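Peptide ABC transporter permease (Staphylococcus hominis, PDB 6EXS) probably moves peptides, including the thioalcohol-conjugated peptide precursors of human underarm odour, across the membrane as a POT family transporter. Local coordinates at residues A[81-86]-A[213-218]; A[88-93]-A[125-130]; A[292-297]-A[473-478]; A[366-371]-A[411-416]. All blocks are in the same frame, centred on the assembly; numbering follows the deposited sequence.

In the fold
The four contacts sit in two groups within one major facilitator superfamily chain. Contacts 1 and 2 share helix 74-106, with centres about 15 Å apart, and they touch where Ala81 and Thr85 pack on Ala90. Contacts 3 and 4 lie across the chain's centre from contact 2; their own centres are about 11 Å apart, joined by Leu294 and Thr475 packing on Phe368 and Ser369. The conjugated peptide lies at middle distance from three of them: its separation from the side chain of Met128 is about 14 Å, from Leu297 about 13 Å and from Leu413 about 12 Å. Contact 1, about 27 Å from the chain's centre (centre to centre), is at the surface.

Contact 1: residues A[81-86]-A[213-218]; sequences ADRITG and NPLSKE
Arg83 meets Asn213, Pro214 and Leu215 where a wide, pi-type turn of helix 74-106 receives the loop that leads into helix 217-243. The sequence around this turn, ADRITG, is consistent with the motif A loop of major facilitator superfamily transporters. Followed outward, the Arg83 side chain stays on 213-218 along its length. Its CB lies 3.5 Å from Asn213 O and also meets Leu215 CG, while CG and CD continue past the same carbonyl. The chain bends at chi2 (-139°) and chi3 (64°), and this turns NE back to donate to Asn213 O over 2.8 Å. That bond is nearly straight, 171° at the hydrogen, and the acceptor lies in the guanidinium plane. At the tip, CZ has Leu215 CD2 over one face of the group at 3.6 Å, and NH2 adds a weak bond to Pro214 O. NH2 also forms a salt bridge with Glu219, so both the loop and the start of the next helix hold the charge.

Two backbone bonds run beside it: Asn213 N donates to Asp82 O at 2.9 Å and Leu215 N to Arg83 O at 3.3 Å. At the end of the loop, Ser216 is the N-cap of helix 217-243, its OG bonding Glu219 N. The apolar end of the contact is Ile84 CG1 against Leu215 CD1, 3.7 Å apart.

Contact 2: residues A[88-93]-A[125-130]; sequences RGATLL and SGLMKP. With OLC ((2R)-2,3-dihydroxypropyl (9Z)-octadec-9-enoate), chain M.
Leu127 is the first residue of 125-130 to reach helix segment 88-93, and it does so with backbone and side chain together. Its CB rests 3.3 Å from Ala90 O, evidence of close backbone approach. The carbonyl oxygens of Leu127 and Ala90 are also near each other, but both are acceptors and cannot bond; Leu127 O instead takes a hydrogen bond from Asn131 ND2. With CG set anti to the carbonyl carbon (chi1 -77°), the leucine fork reaches two residues: CD2 is 4.2 Å from Ala90 CB, and CD1 meets Leu93 CG obliquely.

Met128 follows and meets the residue after Ala90, Thr91. Its CG sits 3.5 Å from Thr91 O and 4.0 Å from Thr91 CG2, and the extended chain continues past that carbonyl. The Thr91 hydroxyl is committed to its own helix through Thr87 O. Lys129 then leaves the interface and makes a cation-pi contact with Tyr32. At Pro130 the nitrogen has no bond to the preceding turn, and the helix kinks.

Segment 88-93 of helix 74-106 also carries a bound monoolein molecule: Gly89 CA is 3.6 Å from its C21, Leu92 CD2 is 3.4 Å from its O19, and Leu93 CD1 touches the start of its acyl chain.

The segment axes approach to 7.1 Å at 127°, a close, steeply crossed pair of sequence-adjacent helices in the N-terminal half of the major facilitator superfamily fold.

Contact 3: residues A[292-297]-A[473-478]; sequences FILGML and VITLII
No flat group lies between Leu294 and Leu297 on one side and Ile474, Thr475 and Ile478 on the other: the one ring in the two segments, Phe292, packs instead on Leu439, Thr440 and Ser443 of helix 430-451. What meets here is branched aliphatic chains. Leu294 projects CG anti to its carbonyl carbon (chi1 -71°), which presents both methyls to 473-478. Its CD2 lies 3.5 Å from Thr475 OG1 and its CD1 is 3.9 Å from Ile478 CG2, the leucine and isoleucine sliding past each other in opposite directions. Leu297 meets Ile474 obliquely and with both branches: Leu297 CD1 is 3.8 Å from Ile474 CG2, and Leu297 CD2 is 3.9 Å from Ile474 CD1. The same Ile474 CG2 is also 4.0 Å from Ile293 CG2, so one methyl lies against two residues a helical turn apart.

There is no hydrogen bond across the contact. The Thr475 hydroxyl bonds Ala471 O of its own helix, and its contact with Leu294 CD2 is van der Waals.

The segment axes are 10.4 Å apart at closest and near antiparallel, 157° between directions, a spacing spanned by side chains rather than backbone. Helix 364-389 touches both partners: Thr372 bonds Leu294 O through OG1 and packs on Leu297 and Thr475, while Ser369 touches Leu294 and Leu373 touches Thr475.

Contact 4: residues A[366-371]-A[411-416]; sequences IKFSIG and LCLSPT
Phe368 and Leu413 form the tight, buried part of this contact, where Leu413 CG stands over the ring in a CH-pi contact, 4.0 Å from the Phe368 centroid and 8° off the normal. Leu413 CD1 continues to Phe368 O at 3.5 Å, and Thr416 C lies at the ring's edge. Beside them Gly371 has no side chain where its backbone faces Leu413 and Cys412, and the segment axes come within 7.5 Å.

The other flank, formed by Lys367, Ile370 and Cys412, is partly exposed, though not loosely fitted. Ile370 CG2 touches Cys412 SG at 3.6 Å. Lys367 lays CB beside Cys412 O, and its extended chain brings CD to 3.2 Å from OG1 of Thr416, a poorly ordered residue. The lysine's NZ leaves the contact to bond Gln361, with a cation-pi partner in Trp354.

Within 411-416 the helix is kinked: Pro415 has no N-H to give, and Thr416 N does not reach Cys412 O. Thr416 OG1 donates to that oxygen instead, over 2.7 Å. The segment axes run at 140° to each other. This proline-kinked helix belongs to the C-terminal half of the major facilitator superfamily fold; earlier in helix 396-418, Tyr403 and Cys406 line the conjugated-peptide pocket.

Contact 1: residues A[81-86]-A[213-218]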
loop_
_atom_site.group_PDB
_atom_site.type_symbol
_atom_site.label_atom_id
_atom_site.label_comp_id
_atom_site.label_asym_id
_atom_site.label_seq_id
_atom_site.Cartn_x
_atom_site.Cartn_y
_atom_site.Cartn_z
ATOM N N ALA A 81 1.125 -3.068 19.390
ATOM C CA ALA A 81 2.262 -3.972 19.542
ATOM C C ALA A 81 3.288 -3.418 20.532
ATOM O O ALA A 81 3.771 -4.163 21.383
ATOM C CB ALA A 81 2.931 -4.189 18.198
ATOM N N ASP A 82 3.610 -2.112 20.417
ATOM C CA ASP A 82 4.619 -1.438 21.229
ATOM C C ASP A 82 4.232 -1.255 22.679
ATOM O O ASP A 82 5.115 -1.226 23.530
ATOM C CB ASP A 82 4.984 -0.079 20.609
ATOM C CG ASP A 82 6.254 0.518 21.177
ATOM O OD1 ASP A 82 7.346 0.104 20.741
ATOM O OD2 ASP A 82 6.153 1.393 22.070
ATOM N N ARG A 83 2.926 -1.111 22.964
ATOM C CA ARG A 83 2.457 -0.821 24.315
ATOM C C ARG A 83 1.591 -1.904 24.977
ATOM O O ARG A 83 1.412 -1.841 26.199
ATOM C CB ARG A 83 1.714 0.532 24.333
ATOM C CG ARG A 83 2.497 1.669 23.670
ATOM C CD ARG A 83 2.423 2.975 24.416
ATOM N NE ARG A 83 3.052 2.868 25.732
ATOM C CZ ARG A 83 3.037 3.823 26.652
ATOM N NH1 ARG A 83 2.430 4.976 26.411
ATOM N NH2 ARG A 83 3.610 3.624 27.829
ATOM N N ILE A 84 1.059 -2.885 24.213
ATOM C CA ILE A 84 0.133 -3.880 24.763
ATOM C C ILE A 84 0.533 -5.346 24.528
ATOM O O ILE A 84 0.723 -6.062 25.501
ATOM C CB ILE A 84 -1.332 -3.601 24.247
ATOM C CG1 ILE A 84 -1.829 -2.197 24.661
ATOM C CG2 ILE A 84 -2.333 -4.697 24.692
ATOM C CD1 ILE A 84 -3.033 -1.672 23.885
ATOM N N THR A 85 0.570 -5.816 23.265
ATOM C CA THR A 85 0.770 -7.238 22.919
ATOM C C THR A 85 2.185 -7.709 22.570
ATOM O O THR A 85 2.473 -8.901 22.683
ATOM C CB THR A 85 -0.142 -7.618 21.722
ATOM O OG1 THR A 85 0.356 -6.980 20.544
ATOM C CG2 THR A 85 -1.614 -7.247 21.938
ATOM N N GLY A 86 3.007 -6.805 22.058
ATOM C CA GLY A 86 4.301 -7.148 21.499
ATOM C C GLY A 86 4.059 -7.295 20.015
ATOM O O GLY A 86 2.902 -7.311 19.583
ATOM N N ASN A 213 7.413 -0.653 25.271
ATOM C CA ASN A 213 7.002 0.373 26.219
ATOM C C ASN A 213 5.612 0.020 26.768
ATOM O O ASN A 213 4.637 0.627 26.320
ATOM C CB ASN A 213 7.015 1.757 25.545
ATOM C CG ASN A 213 8.350 2.130 24.950
ATOM O OD1 ASN A 213 8.607 1.924 23.759
ATOM N ND2 ASN A 213 9.239 2.672 25.768
ATOM N N PRO A 214 5.471 -0.963 27.706
ATOM C CA PRO A 214 4.122 -1.318 28.192
ATOM C C PRO A 214 3.427 -0.206 28.972
ATOM O O PRO A 214 4.085 0.695 29.498
ATOM C CB PRO A 214 4.353 -2.574 29.037
ATOM C CG PRO A 214 5.757 -2.530 29.423
ATOM C CD PRO A 214 6.504 -1.806 28.344
ATOM N N LEU A 215 2.089 -0.254 29.006
ATOM C CA LEU A 215 1.262 0.749 29.665
ATOM C C LEU A 215 1.180 0.550 31.176
ATOM O O LEU A 215 1.135 -0.587 31.660
ATOM C CB LEU A 215 -0.161 0.753 29.071
ATOM C CG LEU A 215 -0.327 1.041 27.578
ATOM C CD1 LEU A 215 -1.664 0.575 27.111
ATOM C CD2 LEU A 215 -0.209 2.520 27.280
ATOM N N SER A 216 1.109 1.669 31.920
ATOM C CA SER A 216 0.955 1.650 33.374
ATOM C C SER A 216 -0.525 1.356 33.701
ATOM O O SER A 216 -1.340 1.277 32.777
ATOM C CB SER A 216 1.404 2.981 33.974
ATOM O OG SER A 216 0.584 4.066 33.571
ATOM N N LYS A 217 -0.870 1.180 34.996
ATOM C CA LYS A 217 -2.247 0.911 35.421
ATOM C C LYS A 217 -3.163 2.085 35.074
ATOM O O LYS A 217 -4.254 1.867 34.543
ATOM C CB LYS A 217 -2.313 0.570 36.918
ATOM C CG LYS A 217 -1.651 -0.762 37.281
ATOM C CD LYS A 217 -2.628 -1.937 37.232
ATOM C CE LYS A 217 -1.928 -3.267 37.072
ATOM N NZ LYS A 217 -1.546 -3.531 35.657
ATOM N N GLU A 218 -2.683 3.326 35.305
ATOM C CA GLU A 218 -3.418 4.558 35.001
ATOM C C GLU A 218 -3.441 4.871 33.498
ATOM O O GLU A 218 -4.398 5.500 33.043
ATOM C CB GLU A 218 -2.936 5.761 35.842
ATOM C CG GLU A 218 -1.468 6.134 35.679
ATOM C CD GLU A 218 -1.030 7.455 36.289
ATOM O OE1 GLU A 218 0.147 7.829 36.085
ATOM O OE2 GLU A 218 -1.853 8.123 36.957
#

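Contact 2: residues A[88-93]-A[125-130]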
loop_
_atom_site.group_PDB
_atom_site.type_symbol
_atom_site.label_atom_id
_atom_site.label_comp_id
_atom_site.label_asym_id
_atom_site.label_seq_id
_atom_site.Cartn_x
_atom_site.Cartn_y
_atom_site.Cartn_z
ATOM N N ARG A 88 4.826 -9.949 18.089
ATOM C CA ARG A 88 4.425 -11.331 17.778
ATOM C C ARG A 88 2.927 -11.547 17.887
ATOM O O ARG A 88 2.311 -12.019 16.925
ATOM C CB ARG A 88 5.198 -12.359 18.618
ATOM C CG ARG A 88 6.683 -12.380 18.316
ATOM C CD ARG A 88 7.098 -13.248 17.133
ATOM N NE ARG A 88 7.090 -14.678 17.444
ATOM C CZ ARG A 88 8.053 -15.317 18.103
ATOM N NH1 ARG A 88 9.112 -14.653 18.553
ATOM N NH2 ARG A 88 7.960 -16.620 18.326
ATOM N N GLY A 89 2.361 -11.159 19.028
ATOM C CA GLY A 89 0.932 -11.250 19.297
ATOM C C GLY A 89 0.109 -10.513 18.266
ATOM O O GLY A 89 -0.847 -11.076 17.729
ATOM N N ALA A 90 0.531 -9.268 17.939
ATOM C CA ALA A 90 -0.072 -8.371 16.948
ATOM C C ALA A 90 -0.035 -8.944 15.513
ATOM O O ALA A 90 -1.030 -8.807 14.790
ATOM C CB ALA A 90 0.601 -7.006 17.000
ATOM N N THR A 91 1.093 -9.596 15.113
ATOM C CA THR A 91 1.272 -10.246 13.800
ATOM C C THR A 91 0.278 -11.429 13.687
ATOM O O THR A 91 -0.317 -11.630 12.628
ATOM C CB THR A 91 2.749 -10.742 13.622
ATOM O OG1 THR A 91 3.652 -9.648 13.756
ATOM C CG2 THR A 91 2.997 -11.458 12.278
ATOM N N LEU A 92 0.120 -12.203 14.786
ATOM C CA LEU A 92 -0.741 -13.382 14.870
ATOM C C LEU A 92 -2.219 -13.008 14.887
ATOM O O LEU A 92 -3.001 -13.613 14.147
ATOM C CB LEU A 92 -0.354 -14.254 16.088
ATOM C CG LEU A 92 -1.121 -15.574 16.357
ATOM C CD1 LEU A 92 -1.270 -16.436 15.101
ATOM C CD2 LEU A 92 -0.437 -16.373 17.438
ATOM N N LEU A 93 -2.605 -12.019 15.721
ATOM C CA LEU A 93 -3.993 -11.568 15.773
ATOM C C LEU A 93 -4.376 -10.974 14.424
ATOM O O LEU A 93 -5.431 -11.315 13.896
ATOM C CB LEU A 93 -4.248 -10.586 16.930
ATOM C CG LEU A 93 -5.714 -10.190 17.166
ATOM C CD1 LEU A 93 -6.605 -11.412 17.350
ATOM C CD2 LEU A 93 -5.837 -9.282 18.364
ATOM N N SER A 125 -4.572 -6.029 8.892
ATOM C CA SER A 125 -3.410 -5.443 8.200
ATOM C C SER A 125 -2.680 -4.380 9.050
ATOM O O SER A 125 -1.452 -4.370 9.088
ATOM C CB SER A 125 -3.794 -4.885 6.833
ATOM O OG SER A 125 -4.379 -5.885 6.010
ATOM N N GLY A 126 -3.424 -3.545 9.767
ATOM C CA GLY A 126 -2.833 -2.557 10.662
ATOM C C GLY A 126 -2.054 -3.215 11.777
ATOM O O GLY A 126 -1.043 -2.677 12.223
ATOM N N LEU A 127 -2.488 -4.423 12.193
ATOM C CA LEU A 127 -1.845 -5.226 13.234
ATOM C C LEU A 127 -0.672 -6.063 12.700
ATOM O O LEU A 127 0.363 -6.166 13.360
ATOM C CB LEU A 127 -2.868 -6.148 13.922
ATOM C CG LEU A 127 -3.821 -5.523 14.940
ATOM C CD1 LEU A 127 -4.887 -6.512 15.336
ATOM C CD2 LEU A 127 -3.075 -5.073 16.195
ATOM N N MET A 128 -0.845 -6.684 11.531
ATOM C CA MET A 128 0.168 -7.536 10.950
ATOM C C MET A 128 1.256 -6.785 10.197
ATOM O O MET A 128 2.432 -7.073 10.433
ATOM C CB MET A 128 -0.468 -8.612 10.058
ATOM C CG MET A 128 0.452 -9.773 9.768
ATOM S SD MET A 128 -0.275 -10.885 8.562
ATOM C CE MET A 128 1.152 -11.839 8.105
ATOM N N LYS A 129 0.880 -5.879 9.256
ATOM C CA LYS A 129 1.820 -5.175 8.361
ATOM C C LYS A 129 3.036 -4.513 9.042
ATOM O O LYS A 129 4.149 -4.908 8.687
ATOM C CB LYS A 129 1.120 -4.151 7.472
ATOM C CG LYS A 129 1.295 -4.401 6.007
ATOM C CD LYS A 129 -0.059 -4.414 5.350
ATOM C CE LYS A 129 0.079 -4.085 3.902
ATOM N NZ LYS A 129 -1.183 -4.318 3.166
ATOM N N PRO A 130 2.914 -3.529 9.974
ATOM C CA PRO A 130 4.131 -2.915 10.515
ATOM C C PRO A 130 4.929 -3.820 11.450
ATOM O O PRO A 130 6.139 -3.641 11.602
ATOM C CB PRO A 130 3.594 -1.675 11.236
ATOM C CG PRO A 130 2.229 -2.052 11.655
ATOM C CD PRO A 130 1.706 -2.894 10.546
HETATM C C24 OLC M . -1.141 -11.345 23.415
HETATM C C5 OLC M . -7.389 -15.638 19.054
HETATM C C4 OLC M . -6.140 -15.063 18.409
HETATM C C3 OLC M . -5.060 -14.678 19.406
HETATM C C2 OLC M . -3.844 -14.049 18.740
HETATM C C21 OLC M . -2.146 -11.842 21.163
HETATM C C1 OLC M . -2.753 -13.643 19.692
HETATM C C22 OLC M . -2.160 -12.157 22.642
HETATM O O19 OLC M . -1.646 -14.117 19.698
HETATM O O25 OLC M . 0.191 -11.742 23.112
HETATM O O23 OLC M . -3.470 -11.915 23.166
HETATM O O20 OLC M . -3.154 -12.650 20.505
#

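Contact 3: residues A[292-297]-A[473-478]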
loop_
_atom_site.group_PDB
_atom_site.type_symbol
_atom_site.label_atom_id
_atom_site.label_comp_id
_atom_site.label_asym_id
_atom_site.label_seq_id
_atom_site.Cartn_x
_atom_site.Cartn_y
_atom_site.Cartn_z
ATOM N N PHE A 292 7.408 14.921 0.685
ATOM C CA PHE A 292 6.083 14.410 1.049
ATOM C C PHE A 292 5.075 14.685 -0.091
ATOM O O PHE A 292 4.320 13.781 -0.458
ATOM C CB PHE A 292 5.574 14.984 2.397
ATOM C CG PHE A 292 4.275 14.343 2.843
ATOM C CD1 PHE A 292 3.048 14.827 2.392
ATOM C CD2 PHE A 292 4.281 13.220 3.663
ATOM C CE1 PHE A 292 1.856 14.187 2.739
ATOM C CE2 PHE A 292 3.086 12.582 4.011
ATOM C CZ PHE A 292 1.884 13.065 3.541
ATOM N N ILE A 293 5.077 15.927 -0.635
ATOM C CA ILE A 293 4.237 16.362 -1.759
ATOM C C ILE A 293 4.594 15.510 -2.997
ATOM O O ILE A 293 3.694 14.899 -3.575
ATOM C CB ILE A 293 4.341 17.901 -2.039
ATOM C CG1 ILE A 293 4.245 18.765 -0.745
ATOM C CG2 ILE A 293 3.331 18.368 -3.100
ATOM C CD1 ILE A 293 2.917 18.675 0.120
ATOM N N LEU A 294 5.899 15.422 -3.356
ATOM C CA LEU A 294 6.372 14.624 -4.488
ATOM C C LEU A 294 5.954 13.160 -4.366
ATOM O O LEU A 294 5.479 12.582 -5.357
ATOM C CB LEU A 294 7.897 14.744 -4.692
ATOM C CG LEU A 294 8.454 16.088 -5.220
ATOM C CD1 LEU A 294 9.954 16.010 -5.411
ATOM C CD2 LEU A 294 7.818 16.500 -6.536
ATOM N N GLY A 295 6.083 12.602 -3.151
ATOM C CA GLY A 295 5.687 11.231 -2.818
ATOM C C GLY A 295 4.189 11.000 -2.940
ATOM O O GLY A 295 3.757 9.978 -3.472
ATOM N N MET A 296 3.388 11.971 -2.471
ATOM C CA MET A 296 1.929 11.941 -2.521
ATOM C C MET A 296 1.436 11.964 -3.982
ATOM O O MET A 296 0.578 11.153 -4.342
ATOM C CB MET A 296 1.350 13.121 -1.722
ATOM C CG MET A 296 0.007 12.835 -1.116
ATOM S SD MET A 296 -0.538 14.090 0.072
ATOM C CE MET A 296 -0.926 15.454 -1.041
ATOM N N LEU A 297 2.014 12.872 -4.820
ATOM C CA LEU A 297 1.705 13.020 -6.244
ATOM C C LEU A 297 2.036 11.734 -7.004
ATOM O O LEU A 297 1.316 11.381 -7.944
ATOM C CB LEU A 297 2.473 14.200 -6.878
ATOM C CG LEU A 297 2.099 15.637 -6.499
ATOM C CD1 LEU A 297 3.190 16.579 -6.914
ATOM C CD2 LEU A 297 0.763 16.069 -7.127
ATOM N N VAL A 473 3.775 20.064 -13.225
ATOM C CA VAL A 473 4.008 21.470 -12.858
ATOM C C VAL A 473 4.528 21.601 -11.408
ATOM O O VAL A 473 5.538 22.282 -11.213
ATOM C CB VAL A 473 2.841 22.464 -13.163
ATOM C CG1 VAL A 473 2.599 22.593 -14.666
ATOM C CG2 VAL A 473 1.548 22.106 -12.433
ATOM N N ILE A 474 3.891 20.915 -10.416
ATOM C CA ILE A 474 4.311 20.946 -8.998
ATOM C C ILE A 474 5.736 20.385 -8.851
ATOM O O ILE A 474 6.544 20.929 -8.085
ATOM C CB ILE A 474 3.295 20.252 -8.043
ATOM C CG1 ILE A 474 1.875 20.824 -8.210
ATOM C CG2 ILE A 474 3.750 20.356 -6.570
ATOM C CD1 ILE A 474 0.792 19.949 -7.650
ATOM N N THR A 475 6.045 19.324 -9.615
ATOM C CA THR A 475 7.371 18.715 -9.624
ATOM C C THR A 475 8.402 19.683 -10.190
ATOM O O THR A 475 9.460 19.823 -9.589
ATOM C CB THR A 475 7.361 17.350 -10.320
ATOM O OG1 THR A 475 6.387 16.531 -9.678
ATOM C CG2 THR A 475 8.708 16.659 -10.257
ATOM N N LEU A 476 8.089 20.372 -11.307
ATOM C CA LEU A 476 9.005 21.349 -11.898
ATOM C C LEU A 476 9.250 22.553 -10.975
ATOM O O LEU A 476 10.372 23.067 -10.946
ATOM C CB LEU A 476 8.554 21.803 -13.295
ATOM C CG LEU A 476 8.679 20.783 -14.427
ATOM C CD1 LEU A 476 7.904 21.240 -15.644
ATOM C CD2 LEU A 476 10.138 20.521 -14.796
ATOM N N ILE A 477 8.220 22.969 -10.194
ATOM C CA ILE A 477 8.320 24.083 -9.239
ATOM C C ILE A 477 9.225 23.681 -8.051
ATOM O O ILE A 477 10.086 24.468 -7.663
ATOM C CB ILE A 477 6.923 24.648 -8.821
ATOM C CG1 ILE A 477 6.164 25.213 -10.044
ATOM C CG2 ILE A 477 7.050 25.730 -7.732
ATOM C CD1 ILE A 477 4.662 25.182 -9.935
ATOM N N ILE A 478 9.068 22.448 -7.523
ATOM C CA ILE A 478 9.881 21.926 -6.416
ATOM C C ILE A 478 11.331 21.648 -6.873
ATOM O O ILE A 478 12.266 22.027 -6.160
ATOM C CB ILE A 478 9.188 20.701 -5.734
ATOM C CG1 ILE A 478 7.923 21.150 -4.967
ATOM C CG2 ILE A 478 10.145 19.909 -4.812
ATOM C CD1 ILE A 478 6.927 20.050 -4.586
#

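Contact 4: residues A[366-371]-A[411-416]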
loop_
_atom_site.group_PDB
_atom_site.type_symbol
_atom_site.label_atom_id
_atom_site.label_comp_id
_atom_site.label_asym_id
_atom_site.label_seq_id
_atom_site.Cartn_x
_atom_site.Cartn_y
_atom_site.Cartn_z
ATOM N N ILE A 366 16.078 14.879 -6.323
ATOM C CA ILE A 366 16.147 14.627 -7.768
ATOM C C ILE A 366 15.461 13.284 -8.116
ATOM O O ILE A 366 14.653 13.251 -9.046
ATOM C CB ILE A 366 17.595 14.757 -8.336
ATOM C CG1 ILE A 366 18.165 16.171 -8.093
ATOM C CG2 ILE A 366 17.655 14.421 -9.838
ATOM C CD1 ILE A 366 19.734 16.291 -8.139
ATOM N N LYS A 367 15.754 12.205 -7.341
ATOM C CA LYS A 367 15.183 10.857 -7.516
ATOM C C LYS A 367 13.657 10.868 -7.423
ATOM O O LYS A 367 12.996 10.259 -8.268
ATOM C CB LYS A 367 15.768 9.865 -6.501
ATOM C CG LYS A 367 17.182 9.400 -6.815
ATOM C CD LYS A 367 17.608 8.306 -5.855
ATOM C CE LYS A 367 19.042 7.892 -6.022
ATOM N NZ LYS A 367 19.375 6.762 -5.124
ATOM N N PHE A 368 13.106 11.587 -6.411
ATOM C CA PHE A 368 11.665 11.772 -6.186
ATOM C C PHE A 368 11.025 12.551 -7.330
ATOM O O PHE A 368 9.938 12.193 -7.783
ATOM C CB PHE A 368 11.418 12.497 -4.861
ATOM C CG PHE A 368 11.110 11.582 -3.704
ATOM C CD1 PHE A 368 12.073 10.702 -3.214
ATOM C CD2 PHE A 368 9.875 11.629 -3.072
ATOM C CE1 PHE A 368 11.788 9.856 -2.139
ATOM C CE2 PHE A 368 9.593 10.792 -1.993
ATOM C CZ PHE A 368 10.552 9.913 -1.532
ATOM N N SER A 369 11.712 13.607 -7.801
ATOM C CA SER A 369 11.280 14.445 -8.911
ATOM C C SER A 369 11.201 13.632 -10.207
ATOM O O SER A 369 10.196 13.739 -10.911
ATOM C CB SER A 369 12.205 15.648 -9.066
ATOM O OG SER A 369 12.137 16.480 -7.918
ATOM N N ILE A 370 12.224 12.773 -10.483
ATOM C CA ILE A 370 12.285 11.882 -11.646
ATOM C C ILE A 370 11.087 10.919 -11.628
ATOM O O ILE A 370 10.421 10.753 -12.656
ATOM C CB ILE A 370 13.641 11.127 -11.724
ATOM C CG1 ILE A 370 14.799 12.085 -12.036
ATOM C CG2 ILE A 370 13.593 9.990 -12.755
ATOM C CD1 ILE A 370 16.213 11.561 -11.553
ATOM N N GLY A 371 10.820 10.330 -10.459
ATOM C CA GLY A 371 9.719 9.400 -10.237
ATOM C C GLY A 371 8.350 9.993 -10.489
ATOM O O GLY A 371 7.551 9.396 -11.215
ATOM N N LEU A 411 10.775 2.852 -9.301
ATOM C CA LEU A 411 12.139 2.354 -9.108
ATOM C C LEU A 411 13.086 3.479 -8.672
ATOM O O LEU A 411 14.088 3.199 -8.011
ATOM C CB LEU A 411 12.660 1.653 -10.385
ATOM C CG LEU A 411 11.868 0.429 -10.904
ATOM C CD1 LEU A 411 12.219 0.118 -12.345
ATOM C CD2 LEU A 411 12.079 -0.806 -10.023
ATOM N N CYS A 412 12.749 4.747 -9.022
ATOM C CA CYS A 412 13.498 5.961 -8.674
ATOM C C CYS A 412 13.139 6.446 -7.280
ATOM O O CYS A 412 14.004 6.932 -6.560
ATOM C CB CYS A 412 13.242 7.066 -9.695
ATOM S SG CYS A 412 13.589 6.604 -11.405
ATOM N N LEU A 413 11.842 6.382 -6.947
ATOM C CA LEU A 413 11.212 6.912 -5.745
ATOM C C LEU A 413 11.228 5.997 -4.511
ATOM O O LEU A 413 11.566 6.476 -3.429
ATOM C CB LEU A 413 9.764 7.294 -6.113
ATOM C CG LEU A 413 9.036 8.245 -5.192
ATOM C CD1 LEU A 413 8.596 9.483 -5.938
ATOM C CD2 LEU A 413 7.855 7.562 -4.555
ATOM N N SER A 414 10.802 4.720 -4.657
ATOM C CA SER A 414 10.667 3.752 -3.556
ATOM C C SER A 414 11.958 3.487 -2.728
ATOM O O SER A 414 11.850 3.616 -1.504
ATOM C CB SER A 414 10.064 2.437 -4.037
ATOM O OG SER A 414 8.709 2.319 -3.637
ATOM N N PRO A 415 13.159 3.133 -3.289
ATOM C CA PRO A 415 14.335 2.906 -2.411
ATOM C C PRO A 415 14.813 4.178 -1.708
ATOM O O PRO A 415 15.503 4.123 -0.686
ATOM C CB PRO A 415 15.412 2.378 -3.370
ATOM C CG PRO A 415 14.700 2.033 -4.629
ATOM C CD PRO A 415 13.520 2.936 -4.706
ATOM N N THR A 416 14.412 5.324 -2.277
ATOM C CA THR A 416 14.707 6.693 -1.868
ATOM C C THR A 416 13.784 7.166 -0.727
ATOM O O THR A 416 14.239 7.908 0.143
ATOM C CB THR A 416 14.652 7.590 -3.115
ATOM O OG1 THR A 416 15.267 6.903 -4.206
ATOM C CG2 THR A 416 15.340 8.903 -2.915
#